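Local coordinates for protein viral CASP8 and FADD-like apoptosis regulator (PDB 2BBR) that blocks death-receptor-induced apoptosis by interfering with caspase-8 recruitment and activation at the death-inducing signaling complex, and also suppresses host NF-kappa-B activation, at residues Ser22-Leu27 / Tyr65-Met70; His33-Gly38 / Ser50-Leu55; Ala59-Leu64 / Asp71-Arg76; Lys98-Val103 / Ser134-Leu139. One frame throughout, in Å; residues are numbered along the deposited sequence.

Contact 1. Residues Ser22-Leu27 / Tyr65-Met70; sequences SHEDSL and YVLQRM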
loop_
_atom_site.group_PDB
_atom_site.type_symbol
_atom_site.label_atom_id
_atom_site.label_comp_id
_atom_site.label_asym_id
_atom_site.label_seq_id
_atom_site.Cartn_x
_atom_site.Cartn_y
_atom_site.Cartn_z
ATOM N N SER A 22 -10.784 -11.014 -0.967
ATOM C CA SER A 22 -9.877 -10.863 -2.098
ATOM C C SER A 22 -9.342 -9.453 -2.310
ATOM O O SER A 22 -8.195 -9.282 -2.722
ATOM C CB SER A 22 -10.550 -11.359 -3.381
ATOM O OG SER A 22 -10.807 -12.750 -3.313
ATOM N N HIS A 23 -10.161 -8.442 -2.046
ATOM C CA HIS A 23 -9.700 -7.072 -2.224
ATOM C C HIS A 23 -8.607 -6.775 -1.200
ATOM O O HIS A 23 -7.546 -6.249 -1.537
ATOM C CB HIS A 23 -10.849 -6.081 -2.049
ATOM C CG HIS A 23 -10.460 -4.662 -2.323
ATOM N ND1 HIS A 23 -10.168 -4.202 -3.590
ATOM C CD2 HIS A 23 -10.276 -3.610 -1.491
ATOM C CE1 HIS A 23 -9.823 -2.929 -3.525
ATOM N NE2 HIS A 23 -9.881 -2.545 -2.262
ATOM N N GLU A 24 -8.868 -7.123 0.055
ATOM C CA GLU A 24 -7.899 -6.900 1.117
ATOM C C GLU A 24 -6.604 -7.656 0.840
ATOM O O GLU A 24 -5.519 -7.142 1.111
ATOM C CB GLU A 24 -8.496 -7.315 2.461
ATOM C CG GLU A 24 -9.696 -6.472 2.859
ATOM C CD GLU A 24 -10.438 -7.024 4.058
ATOM O OE1 GLU A 24 -10.826 -8.208 4.019
ATOM O OE2 GLU A 24 -10.639 -6.271 5.032
ATOM N N ASP A 25 -6.708 -8.864 0.289
ATOM C CA ASP A 25 -5.519 -9.648 -0.039
ATOM C C ASP A 25 -4.664 -8.877 -1.042
ATOM O O ASP A 25 -3.441 -8.823 -0.916
ATOM C CB ASP A 25 -5.889 -10.997 -0.671
ATOM C CG ASP A 25 -6.551 -11.950 0.301
ATOM O OD1 ASP A 25 -6.324 -11.820 1.523
ATOM O OD2 ASP A 25 -7.289 -12.845 -0.168
ATOM N N SER A 26 -5.314 -8.296 -2.047
ATOM C CA SER A 26 -4.612 -7.537 -3.072
ATOM C C SER A 26 -3.893 -6.336 -2.467
ATOM O O SER A 26 -2.771 -6.015 -2.852
ATOM C CB SER A 26 -5.600 -7.071 -4.145
ATOM O OG SER A 26 -4.947 -6.329 -5.159
ATOM N N LEU A 27 -4.547 -5.667 -1.525
ATOM C CA LEU A 27 -3.940 -4.513 -0.881
ATOM C C LEU A 27 -2.701 -4.921 -0.092
ATOM O O LEU A 27 -1.682 -4.234 -0.130
ATOM C CB LEU A 27 -4.945 -3.814 0.042
ATOM C CG LEU A 27 -6.217 -3.296 -0.632
ATOM C CD1 LEU A 27 -7.086 -2.578 0.384
ATOM C CD2 LEU A 27 -5.851 -2.356 -1.768
ATOM N N TYR A 65 -4.306 -1.649 10.212
ATOM C CA TYR A 65 -4.755 -0.266 10.304
ATOM C C TYR A 65 -5.042 0.294 8.911
ATOM O O TYR A 65 -6.083 0.908 8.677
ATOM C CB TYR A 65 -3.694 0.595 10.982
ATOM C CG TYR A 65 -4.129 2.030 11.163
ATOM C CD1 TYR A 65 -4.850 2.422 12.287
ATOM C CD2 TYR A 65 -3.858 2.990 10.185
ATOM C CE1 TYR A 65 -5.295 3.734 12.436
ATOM C CE2 TYR A 65 -4.301 4.304 10.325
ATOM C CZ TYR A 65 -5.018 4.665 11.454
ATOM O OH TYR A 65 -5.466 5.960 11.596
ATOM N N VAL A 66 -4.113 0.077 7.986
ATOM C CA VAL A 66 -4.282 0.565 6.625
ATOM C C VAL A 66 -5.534 -0.034 5.983
ATOM O O VAL A 66 -6.209 0.628 5.197
ATOM C CB VAL A 66 -3.032 0.242 5.766
ATOM C CG1 VAL A 66 -3.287 0.592 4.306
ATOM C CG2 VAL A 66 -1.834 1.026 6.288
ATOM N N LEU A 67 -5.846 -1.282 6.328
ATOM C CA LEU A 67 -7.029 -1.963 5.798
ATOM C C LEU A 67 -8.278 -1.549 6.569
ATOM O O LEU A 67 -9.390 -1.973 6.245
ATOM C CB LEU A 67 -6.869 -3.484 5.896
ATOM C CG LEU A 67 -5.821 -4.187 5.031
ATOM C CD1 LEU A 67 -5.827 -5.677 5.338
ATOM C CD2 LEU A 67 -6.122 -3.951 3.563
ATOM N N GLN A 68 -8.084 -0.733 7.597
ATOM C CA GLN A 68 -9.181 -0.250 8.424
ATOM C C GLN A 68 -9.911 -1.385 9.133
ATOM O O GLN A 68 -11.119 -1.310 9.359
ATOM C CB GLN A 68 -10.162 0.558 7.570
ATOM C CG GLN A 68 -9.557 1.827 6.989
ATOM C CD GLN A 68 -9.209 2.847 8.057
ATOM O OE1 GLN A 68 -10.093 3.406 8.705
ATOM N NE2 GLN A 68 -7.916 3.088 8.250
ATOM N N ARG A 69 -9.176 -2.437 9.480
ATOM C CA ARG A 69 -9.763 -3.570 10.181
ATOM C C ARG A 69 -9.529 -3.419 11.680
ATOM O O ARG A 69 -8.746 -4.146 12.293
ATOM C CB ARG A 69 -9.176 -4.886 9.657
ATOM C CG ARG A 69 -9.571 -5.197 8.210
ATOM C CD ARG A 69 -11.085 -5.288 8.046
ATOM N NE ARG A 69 -11.655 -6.352 8.869
ATOM C CZ ARG A 69 -11.784 -7.619 8.485
ATOM N NH1 ARG A 69 -11.389 -7.998 7.278
ATOM N NH2 ARG A 69 -12.301 -8.512 9.317
ATOM N N MET A 70 -10.218 -2.444 12.263
ATOM C CA MET A 70 -10.089 -2.182 13.688
ATOM C C MET A 70 -10.638 -3.349 14.499
ATOM O O MET A 70 -10.284 -3.526 15.663
ATOM C CB MET A 70 -10.808 -0.884 14.056
ATOM C CG MET A 70 -10.000 0.386 13.792
ATOM S SD MET A 70 -9.374 0.561 12.104
ATOM C CE MET A 70 -8.437 2.091 12.230
HETATM O O HOH W 1 -10.618 -3.665 4.434
#

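Contact 2. Residues His33-Gly38 / Ser50-Leu55; sequences HDAAPG and SQQRKL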
loop_
_atom_site.group_PDB
_atom_site.type_symbol
_atom_site.label_atom_id
_atom_site.label_comp_id
_atom_site.label_asym_id
_atom_site.label_seq_id
_atom_site.Cartn_x
_atom_site.Cartn_y
_atom_site.Cartn_z
ATOM N N HIS A 33 4.922 -5.453 -1.902
ATOM C CA HIS A 33 5.543 -5.501 -3.222
ATOM C C HIS A 33 7.069 -5.428 -3.264
ATOM O O HIS A 33 7.701 -6.183 -4.003
ATOM C CB HIS A 33 4.961 -4.400 -4.109
ATOM C CG HIS A 33 5.344 -4.521 -5.552
ATOM N ND1 HIS A 33 4.836 -5.498 -6.381
ATOM C CD2 HIS A 33 6.201 -3.794 -6.307
ATOM C CE1 HIS A 33 5.365 -5.368 -7.585
ATOM N NE2 HIS A 33 6.197 -4.342 -7.567
ATOM N N ASP A 34 7.662 -4.527 -2.488
ATOM C CA ASP A 34 9.115 -4.376 -2.479
ATOM C C ASP A 34 9.834 -5.471 -1.701
ATOM O O ASP A 34 10.876 -5.967 -2.132
ATOM C CB ASP A 34 9.506 -3.025 -1.884
ATOM C CG ASP A 34 8.832 -1.867 -2.580
ATOM O OD1 ASP A 34 8.952 -1.767 -3.819
ATOM O OD2 ASP A 34 8.185 -1.058 -1.885
ATOM N N ALA A 35 9.279 -5.847 -0.554
ATOM C CA ALA A 35 9.897 -6.861 0.292
ATOM C C ALA A 35 9.666 -8.299 -0.163
ATOM O O ALA A 35 10.550 -9.146 -0.022
ATOM C CB ALA A 35 9.417 -6.691 1.727
ATOM N N ALA A 36 8.485 -8.574 -0.704
ATOM C CA ALA A 36 8.150 -9.922 -1.157
ATOM C C ALA A 36 7.921 -9.970 -2.663
ATOM O O ALA A 36 6.784 -10.055 -3.126
ATOM C CB ALA A 36 6.912 -10.421 -0.423
ATOM N N PRO A 37 9.009 -9.929 -3.448
ATOM C CA PRO A 37 8.941 -9.964 -4.911
ATOM C C PRO A 37 8.521 -11.317 -5.477
ATOM O O PRO A 37 8.912 -12.366 -4.964
ATOM C CB PRO A 37 10.358 -9.585 -5.321
ATOM C CG PRO A 37 11.178 -10.224 -4.247
ATOM C CD PRO A 37 10.410 -9.853 -2.995
ATOM N N GLY A 38 7.717 -11.281 -6.536
ATOM C CA GLY A 38 7.269 -12.503 -7.182
ATOM C C GLY A 38 6.078 -13.204 -6.558
ATOM O O GLY A 38 5.477 -14.078 -7.183
ATOM N N SER A 50 8.566 -13.271 6.894
ATOM C CA SER A 50 9.033 -14.029 8.051
ATOM C C SER A 50 10.506 -14.400 7.877
ATOM O O SER A 50 11.301 -14.297 8.809
ATOM C CB SER A 50 8.197 -15.300 8.222
ATOM O OG SER A 50 6.831 -14.985 8.417
ATOM N N GLN A 51 10.860 -14.823 6.668
ATOM C CA GLN A 51 12.231 -15.210 6.344
ATOM C C GLN A 51 13.209 -14.065 6.577
ATOM O O GLN A 51 14.369 -14.281 6.932
ATOM C CB GLN A 51 12.322 -15.632 4.880
ATOM C CG GLN A 51 11.634 -16.936 4.548
ATOM C CD GLN A 51 11.399 -17.084 3.061
ATOM O OE1 GLN A 51 12.211 -16.645 2.248
ATOM N NE2 GLN A 51 10.287 -17.710 2.695
ATOM N N GLN A 52 12.727 -12.846 6.364
ATOM C CA GLN A 52 13.542 -11.647 6.515
ATOM C C GLN A 52 13.381 -11.002 7.885
ATOM O O GLN A 52 14.014 -9.989 8.173
ATOM C CB GLN A 52 13.155 -10.633 5.434
ATOM C CG GLN A 52 13.410 -11.107 4.014
ATOM C CD GLN A 52 12.753 -10.217 2.979
ATOM O OE1 GLN A 52 11.629 -10.474 2.544
ATOM N NE2 GLN A 52 13.446 -9.155 2.587
ATOM N N ARG A 53 12.539 -11.600 8.721
ATOM C CA ARG A 53 12.244 -11.078 10.050
ATOM C C ARG A 53 11.691 -9.659 9.932
ATOM O O ARG A 53 12.036 -8.765 10.707
ATOM C CB ARG A 53 13.486 -11.090 10.943
ATOM C CG ARG A 53 13.130 -11.014 12.417
ATOM C CD ARG A 53 14.332 -11.224 13.317
ATOM N NE ARG A 53 13.929 -11.352 14.717
ATOM C CZ ARG A 53 13.325 -10.395 15.415
ATOM N NH1 ARG A 53 13.049 -9.229 14.852
ATOM N NH2 ARG A 53 12.990 -10.609 16.680
ATOM N N LYS A 54 10.833 -9.462 8.939
ATOM C CA LYS A 54 10.204 -8.166 8.721
ATOM C C LYS A 54 8.746 -8.253 9.148
ATOM O O LYS A 54 8.050 -7.241 9.217
ATOM C CB LYS A 54 10.278 -7.768 7.245
ATOM C CG LYS A 54 11.676 -7.451 6.749
ATOM C CD LYS A 54 11.661 -7.080 5.274
ATOM C CE LYS A 54 13.062 -6.772 4.765
ATOM N NZ LYS A 54 13.057 -6.440 3.314
ATOM N N LEU A 55 8.293 -9.470 9.438
ATOM C CA LEU A 55 6.914 -9.706 9.847
ATOM C C LEU A 55 6.792 -9.553 11.358
ATOM O O LEU A 55 6.611 -10.528 12.089
ATOM C CB LEU A 55 6.483 -11.109 9.409
ATOM C CG LEU A 55 4.991 -11.444 9.363
ATOM C CD1 LEU A 55 4.252 -10.418 8.523
ATOM C CD2 LEU A 55 4.816 -12.833 8.775
#

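Contact 3. Residues Ala59-Leu64 / Asp71-Arg76; sequences ALVEML and DLLKSR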
loop_
_atom_site.group_PDB
_atom_site.type_symbol
_atom_site.label_atom_id
_atom_site.label_comp_id
_atom_site.label_asym_id
_atom_site.label_seq_id
_atom_site.Cartn_x
_atom_site.Cartn_y
_atom_site.Cartn_z
ATOM N N ALA A 59 4.489 -4.408 12.002
ATOM C CA ALA A 59 4.120 -4.556 10.599
ATOM C C ALA A 59 2.676 -5.021 10.439
ATOM O O ALA A 59 1.920 -4.460 9.644
ATOM C CB ALA A 59 5.061 -5.535 9.908
ATOM N N LEU A 60 2.297 -6.047 11.193
ATOM C CA LEU A 60 0.938 -6.570 11.117
ATOM C C LEU A 60 -0.082 -5.535 11.571
ATOM O O LEU A 60 -1.142 -5.392 10.965
ATOM C CB LEU A 60 0.802 -7.843 11.961
ATOM C CG LEU A 60 1.363 -9.141 11.371
ATOM C CD1 LEU A 60 0.624 -9.484 10.088
ATOM C CD2 LEU A 60 2.849 -8.992 11.108
ATOM N N VAL A 61 0.237 -4.820 12.644
ATOM C CA VAL A 61 -0.663 -3.796 13.150
ATOM C C VAL A 61 -0.857 -2.708 12.093
ATOM O O VAL A 61 -1.980 -2.258 11.857
ATOM C CB VAL A 61 -0.113 -3.205 14.468
ATOM C CG1 VAL A 61 -0.834 -1.918 14.823
ATOM C CG2 VAL A 61 -0.293 -4.221 15.590
ATOM N N GLU A 62 0.225 -2.301 11.436
ATOM C CA GLU A 62 0.117 -1.279 10.396
ATOM C C GLU A 62 -0.728 -1.786 9.236
ATOM O O GLU A 62 -1.557 -1.054 8.695
ATOM C CB GLU A 62 1.494 -0.876 9.874
ATOM C CG GLU A 62 2.295 -0.036 10.836
ATOM C CD GLU A 62 3.392 0.733 10.133
ATOM O OE1 GLU A 62 4.542 0.247 10.100
ATOM O OE2 GLU A 62 3.090 1.819 9.601
ATOM N N MET A 63 -0.509 -3.036 8.838
ATOM C CA MET A 63 -1.291 -3.604 7.749
ATOM C C MET A 63 -2.776 -3.554 8.069
ATOM O O MET A 63 -3.579 -3.115 7.248
ATOM C CB MET A 63 -0.888 -5.053 7.492
ATOM C CG MET A 63 0.489 -5.216 6.896
ATOM S SD MET A 63 0.887 -6.947 6.674
ATOM C CE MET A 63 2.591 -6.829 6.136
ATOM N N LEU A 64 -3.143 -4.006 9.263
ATOM C CA LEU A 64 -4.552 -4.004 9.648
ATOM C C LEU A 64 -5.112 -2.586 9.728
ATOM O O LEU A 64 -6.261 -2.345 9.357
ATOM C CB LEU A 64 -4.743 -4.734 10.982
ATOM C CG LEU A 64 -4.423 -6.235 10.950
ATOM C CD1 LEU A 64 -4.562 -6.818 12.349
ATOM C CD2 LEU A 64 -5.353 -6.942 9.972
ATOM N N ASP A 71 -11.507 -4.147 13.881
ATOM C CA ASP A 71 -12.060 -5.321 14.550
ATOM C C ASP A 71 -10.936 -6.323 14.815
ATOM O O ASP A 71 -10.825 -6.878 15.908
ATOM C CB ASP A 71 -13.179 -5.961 13.702
ATOM C CG ASP A 71 -12.723 -6.362 12.305
ATOM O OD1 ASP A 71 -11.935 -5.623 11.677
ATOM O OD2 ASP A 71 -13.181 -7.418 11.818
ATOM N N LEU A 72 -10.081 -6.526 13.818
ATOM C CA LEU A 72 -8.968 -7.460 13.953
ATOM C C LEU A 72 -7.866 -6.915 14.866
ATOM O O LEU A 72 -7.190 -7.677 15.558
ATOM C CB LEU A 72 -8.406 -7.812 12.572
ATOM C CG LEU A 72 -9.428 -8.494 11.648
ATOM C CD1 LEU A 72 -8.783 -8.800 10.305
ATOM C CD2 LEU A 72 -9.950 -9.775 12.293
ATOM N N LEU A 73 -7.680 -5.597 14.869
ATOM C CA LEU A 73 -6.683 -5.000 15.750
ATOM C C LEU A 73 -7.086 -5.293 17.192
ATOM O O LEU A 73 -6.246 -5.610 18.035
ATOM C CB LEU A 73 -6.591 -3.488 15.522
ATOM C CG LEU A 73 -5.791 -3.084 14.277
ATOM C CD1 LEU A 73 -6.035 -1.623 13.949
ATOM C CD2 LEU A 73 -4.310 -3.346 14.507
ATOM N N LYS A 74 -8.382 -5.189 17.477
ATOM C CA LYS A 74 -8.874 -5.470 18.823
ATOM C C LYS A 74 -8.809 -6.955 19.184
ATOM O O LYS A 74 -8.227 -7.327 20.203
ATOM C CB LYS A 74 -10.321 -4.987 18.992
ATOM C CG LYS A 74 -10.484 -3.482 19.149
ATOM C CD LYS A 74 -11.945 -3.104 19.377
ATOM C CE LYS A 74 -12.790 -3.373 18.141
ATOM N NZ LYS A 74 -14.241 -3.167 18.394
ATOM N N SER A 75 -9.393 -7.805 18.344
ATOM C CA SER A 75 -9.429 -9.233 18.647
ATOM C C SER A 75 -8.092 -9.962 18.628
ATOM O O SER A 75 -7.884 -10.890 19.410
ATOM C CB SER A 75 -10.402 -9.952 17.709
ATOM O OG SER A 75 -9.916 -9.982 16.379
ATOM N N ARG A 76 -7.185 -9.547 17.751
ATOM C CA ARG A 76 -5.893 -10.211 17.649
ATOM C C ARG A 76 -4.758 -9.552 18.415
ATOM O O ARG A 76 -3.827 -10.234 18.847
ATOM C CB ARG A 76 -5.493 -10.343 16.181
ATOM C CG ARG A 76 -6.452 -11.177 15.346
ATOM C CD ARG A 76 -6.581 -12.580 15.909
ATOM N NE ARG A 76 -7.171 -13.510 14.950
ATOM C CZ ARG A 76 -8.412 -13.426 14.481
ATOM N NH1 ARG A 76 -9.212 -12.449 14.879
ATOM N NH2 ARG A 76 -8.852 -14.328 13.613
#

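Contact 4. Residues Lys98-Val103 / Ser134-Leu139; sequences KLMVCV and SRFVEL. With AZI (azide ion), chain B.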
loop_
_atom_site.group_PDB
_atom_site.type_symbol
_atom_site.label_atom_id
_atom_site.label_comp_id
_atom_site.label_asym_id
_atom_site.label_seq_id
_atom_site.Cartn_x
_atom_site.Cartn_y
_atom_site.Cartn_z
ATOM N N LYS A 98 1.678 2.685 1.700
ATOM C CA LYS A 98 0.505 2.884 2.541
ATOM C C LYS A 98 -0.384 3.996 1.988
ATOM O O LYS A 98 -1.611 3.868 1.966
ATOM C CB LYS A 98 0.935 3.188 3.977
ATOM C CG LYS A 98 1.556 1.984 4.682
ATOM C CD LYS A 98 1.979 2.299 6.108
ATOM C CE LYS A 98 3.246 3.136 6.151
ATOM N NZ LYS A 98 3.524 3.625 7.529
ATOM N N LEU A 99 0.232 5.079 1.526
ATOM C CA LEU A 99 -0.522 6.192 0.962
ATOM C C LEU A 99 -1.294 5.768 -0.278
ATOM O O LEU A 99 -2.456 6.133 -0.447
ATOM C CB LEU A 99 0.413 7.350 0.605
ATOM C CG LEU A 99 -0.225 8.556 -0.096
ATOM C CD1 LEU A 99 -1.367 9.115 0.740
ATOM C CD2 LEU A 99 0.830 9.624 -0.323
ATOM N N MET A 100 -0.651 5.001 -1.151
ATOM C CA MET A 100 -1.328 4.555 -2.362
ATOM C C MET A 100 -2.555 3.707 -2.032
ATOM O O MET A 100 -3.598 3.832 -2.678
ATOM C CB MET A 100 -0.368 3.781 -3.265
ATOM C CG MET A 100 0.736 4.641 -3.875
ATOM S SD MET A 100 0.135 6.069 -4.826
ATOM C CE MET A 100 0.600 7.391 -3.730
ATOM N N VAL A 101 -2.444 2.835 -1.035
ATOM C CA VAL A 101 -3.591 2.017 -0.658
ATOM C C VAL A 101 -4.723 2.914 -0.168
ATOM O O VAL A 101 -5.876 2.757 -0.577
ATOM C CB VAL A 101 -3.240 1.011 0.461
ATOM C CG1 VAL A 101 -4.515 0.373 1.003
ATOM C CG2 VAL A 101 -2.306 -0.066 -0.083
ATOM N N CYS A 102 -4.394 3.862 0.700
ATOM C CA CYS A 102 -5.410 4.748 1.243
ATOM C C CYS A 102 -6.082 5.615 0.188
ATOM O O CYS A 102 -7.298 5.804 0.227
ATOM C CB CYS A 102 -4.808 5.602 2.353
ATOM S SG CYS A 102 -4.390 4.607 3.808
ATOM N N VAL A 103 -5.306 6.141 -0.753
ATOM C CA VAL A 103 -5.876 6.958 -1.814
ATOM C C VAL A 103 -6.818 6.097 -2.654
ATOM O O VAL A 103 -7.905 6.540 -3.035
ATOM C CB VAL A 103 -4.763 7.559 -2.701
ATOM C CG1 VAL A 103 -5.355 8.167 -3.966
ATOM C CG2 VAL A 103 -4.013 8.618 -1.919
ATOM N N SER A 134 -9.268 -3.714 -13.059
ATOM C CA SER A 134 -8.051 -3.291 -12.369
ATOM C C SER A 134 -8.297 -2.363 -11.186
ATOM O O SER A 134 -8.970 -1.342 -11.313
ATOM C CB SER A 134 -7.098 -2.597 -13.346
ATOM O OG SER A 134 -6.648 -3.484 -14.353
ATOM N N ARG A 135 -7.730 -2.723 -10.038
ATOM C CA ARG A 135 -7.854 -1.926 -8.819
ATOM C C ARG A 135 -6.863 -0.762 -8.881
ATOM O O ARG A 135 -5.950 -0.762 -9.709
ATOM C CB ARG A 135 -7.515 -2.777 -7.589
ATOM C CG ARG A 135 -8.314 -4.060 -7.426
ATOM C CD ARG A 135 -7.926 -4.746 -6.118
ATOM N NE ARG A 135 -8.765 -5.900 -5.806
ATOM C CZ ARG A 135 -8.592 -7.118 -6.312
ATOM N NH1 ARG A 135 -7.604 -7.357 -7.161
ATOM N NH2 ARG A 135 -9.413 -8.100 -5.967
ATOM N N PHE A 136 -7.029 0.221 -8.001
ATOM C CA PHE A 136 -6.106 1.351 -7.975
ATOM C C PHE A 136 -4.670 0.876 -7.726
ATOM O O PHE A 136 -3.738 1.362 -8.372
ATOM C CB PHE A 136 -6.496 2.364 -6.895
ATOM C CG PHE A 136 -5.606 3.580 -6.858
ATOM C CD1 PHE A 136 -5.660 4.531 -7.870
ATOM C CD2 PHE A 136 -4.694 3.761 -5.824
ATOM C CE1 PHE A 136 -4.818 5.642 -7.851
ATOM C CE2 PHE A 136 -3.851 4.867 -5.796
ATOM C CZ PHE A 136 -3.910 5.809 -6.809
ATOM N N VAL A 137 -4.478 -0.070 -6.809
ATOM C CA VAL A 137 -3.119 -0.541 -6.548
ATOM C C VAL A 137 -2.528 -1.197 -7.783
ATOM O O VAL A 137 -1.318 -1.159 -7.995
ATOM C CB VAL A 137 -3.045 -1.534 -5.356
ATOM C CG1 VAL A 137 -3.331 -0.801 -4.057
ATOM C CG2 VAL A 137 -4.017 -2.686 -5.558
ATOM N N GLU A 138 -3.377 -1.800 -8.607
ATOM C CA GLU A 138 -2.889 -2.429 -9.824
ATOM C C GLU A 138 -2.523 -1.344 -10.842
ATOM O O GLU A 138 -1.567 -1.498 -11.601
ATOM C CB GLU A 138 -3.937 -3.418 -10.347
ATOM C CG GLU A 138 -3.988 -4.673 -9.465
ATOM C CD GLU A 138 -5.250 -5.509 -9.619
ATOM O OE1 GLU A 138 -5.281 -6.629 -9.066
ATOM O OE2 GLU A 138 -6.210 -5.056 -10.269
ATOM N N LEU A 139 -3.258 -0.236 -10.838
ATOM C CA LEU A 139 -2.948 0.887 -11.718
ATOM C C LEU A 139 -1.588 1.459 -11.293
ATOM O O LEU A 139 -0.741 1.764 -12.136
ATOM C CB LEU A 139 -4.023 1.972 -11.604
ATOM C CG LEU A 139 -3.715 3.324 -12.257
ATOM C CD1 LEU A 139 -3.459 3.141 -13.745
ATOM C CD2 LEU A 139 -4.877 4.282 -12.024
HETATM N N1 AZI B . 1.079 5.523 8.381
HETATM N N2 AZI B . 1.036 5.638 7.215
HETATM N N3 AZI B . 0.965 5.816 6.066
#

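Contact 1. Residues Ser22-Leu27 / Tyr65-Met70
Two bends in the side chain of Arg69, at chi2 (-59°) and chi3 (-61°), fold its guanidinium back to meet Glu24, whose own chain leaves helix 22-31 with CG beside the backbone N. The contact lies in the first death effector domain, where helix 57-66 ends in a Schellman motif at Gln68 and Arg69 takes the N-cap position of the next helix. Arg69 NH1 gives a hydrogen bond to Glu24 OE2 at 2.9 Å, part of a salt bridge. It reaches the oxygen on the syn side, and the carboxylate and guanidinium planes are only 7° apart, so the two charged groups meet edge to edge. Other partners share these groups: Glu24 OE1 accepts the backbone N-H of Asp21, Arg69 NH1 also bonds Glu19 O, and NH2 pairs with Asp71. Glu24 is thereby fixed at both of its oxygens. Beside this bridge lies an apolar patch. Leu67 directs its branch at helix 22-31, and its CD2 lies 3.6 Å from CD1 of Leu27 and 3.7 Å from Leu27 CB, the two leucines meeting at a slant. Beyond them Leu27 packs on Val101 of helix 95-104. Finally, a bridging water donates to Glu24 OE2 at 2.7 Å and to the carbonyl O of Leu67 at 2.8 Å, tying the carboxylate to the helix end.

Contact 2. Residues His33-Gly38 / Ser50-Leu55
Ala35 meets two longer side chains, Gln52 and Lys54, where the loop after helix 22-31 passes the end of helix 42-51 in the first death effector domain. Its methyl CB lies 4.0 Å from Lys54 NZ, the tip of a chain that runs fully extended from its CG across the gap between the backbones. The carbonyl O of Ala35 faces the side-chain amide of Gln52, which reaches over from the other segment. What brings the two long chains to the same alanine is the turn between them: Arg53 has positive phi (58°) and closes a Schellman motif, with its N bonded to Ser50 O at 3.0 Å, which ends the helix and turns the chain. Further out, Ala35 also packs on Leu49 of helix 42-51 and, like Lys54, on Phe92. Asp34, the residue before Ala35, forms a salt bridge with Arg97, and Arg53 pairs with Glu6. Only about 105 Å² is buried between the segments. With an amide and an ammonium group set against one methyl and one backbone carbonyl, the chemistry is that of a surface contact that relies little on apolar burial.

Contact 3. Residues Ala59-Leu64 / Asp71-Arg76
Within the helical bundle of the first death effector domain, helices 57-66 and 70-77 follow each other through a tight turn and pack side by side in roughly antiparallel fashion, and this contact is their buried interface. The axes of the two short segments approach to 9.8 Å, with 147° between their directions. Leu73 and Leu64 carry most of the contact. The CB of Leu73 does not aim straight at the other helix, but the side chain still brings its CD2 branch to lean on helix 57-66, while CD1 continues the line of the chain (chi2 166°). There CD2 comes 3.8 Å from Val61 CG1 and 3.7 Å from Val61 O, one turn before Leu64, while it also lies 3.8 Å from Leu64 CB. One methyl thus rests against two residues of helix 57-66 at once. Leu73 stands nearly perpendicular to Val61, whereas Leu64 and Leu73 lie alongside each other, pointing opposite ways. Leu64 turns its two methyls to Leu72: its CD1 is 4.0 Å from Leu72 CB, and its CD2 is 3.9 Å from Leu72 CD1, with CD1 also near Leu73 CD2. Around this cluster, Phe77 covers Val61 and Leu64, Ala84 of helix 81-85 touches Val61 and Leu73, and Leu72 packs on Leu16 of helix 10-17. No hydrogen bond passes between the two segments. All four touching residues are buried and aliphatic, so the helices are held here by close-fitting methyl and methylene groups rather than by directed bonds, and such packing depends on complementary shape.

Contact 4. Residues Lys98-Val103 / Ser134-Leu139
Phe136 reaches from the first turn of helix 136-145 into the side of helix 95-104, in the second death effector domain. From CB, which points at the other helix, the chain runs with CG anti to the backbone N (chi1 -178°), and this sends the ring across to Met100 and Val103. On one side of the ring CD2 and CE2 both lie 3.3 Å from the backbone O of Met100, which sits at the ring edge, close to its plane. CE2 is also 4.3 Å from Met100 SD, a Met-aromatic contact with the sulfur 5.5 Å from the ring centroid and oblique to it. At the tip, CZ meets CG1 of Val103 at 4.0 Å. At the next residue of each helix, where the two backbones come closest, Val101 CG2 and Val137 CG1 touch at 4.2 Å. The start of helix 136-145 is held by Glu138, whose OE2 accepts the backbone N-H of Arg135, the N-cap residue, at 2.8 Å and nearly straight (170°). Lys98 NZ makes a weak hydrogen bond to an azide ion, probably from the crystallisation liquor, that Arg95 also binds, while the ammonium group is salt-bridged to Glu62 and the C-terminal carboxylate of His195. Among the neighbouring helices, Leu112 and Leu115 of helix 109-122 pack on Phe136, Leu173 of helix 167-187 on Met100 and Val103, and Phe30 of helix 22-31 on Met100, Val101 and Val137.

Contacts 3 and 4 are buried packing, one in each death effector domain, while contact 1 is partly buried and contact 2 lies at the surface. The chemistry follows this order: aliphatic in contact 3, apolar with an aromatic ring in contact 4, a mixture of leucines and a salt bridge with water in contact 1, and polar groups around a methyl in contact 2. Contacts 1 and 3 share helix 57-66 and join where Arg69 N probably bonds Leu64 O. Along the chain, both segments of contact 2 fall between the two of contact 1. Across the two domains, Val66 packs on Val101, His23 probably bonds Arg135, and Glu62 forms a salt bridge with Lys98.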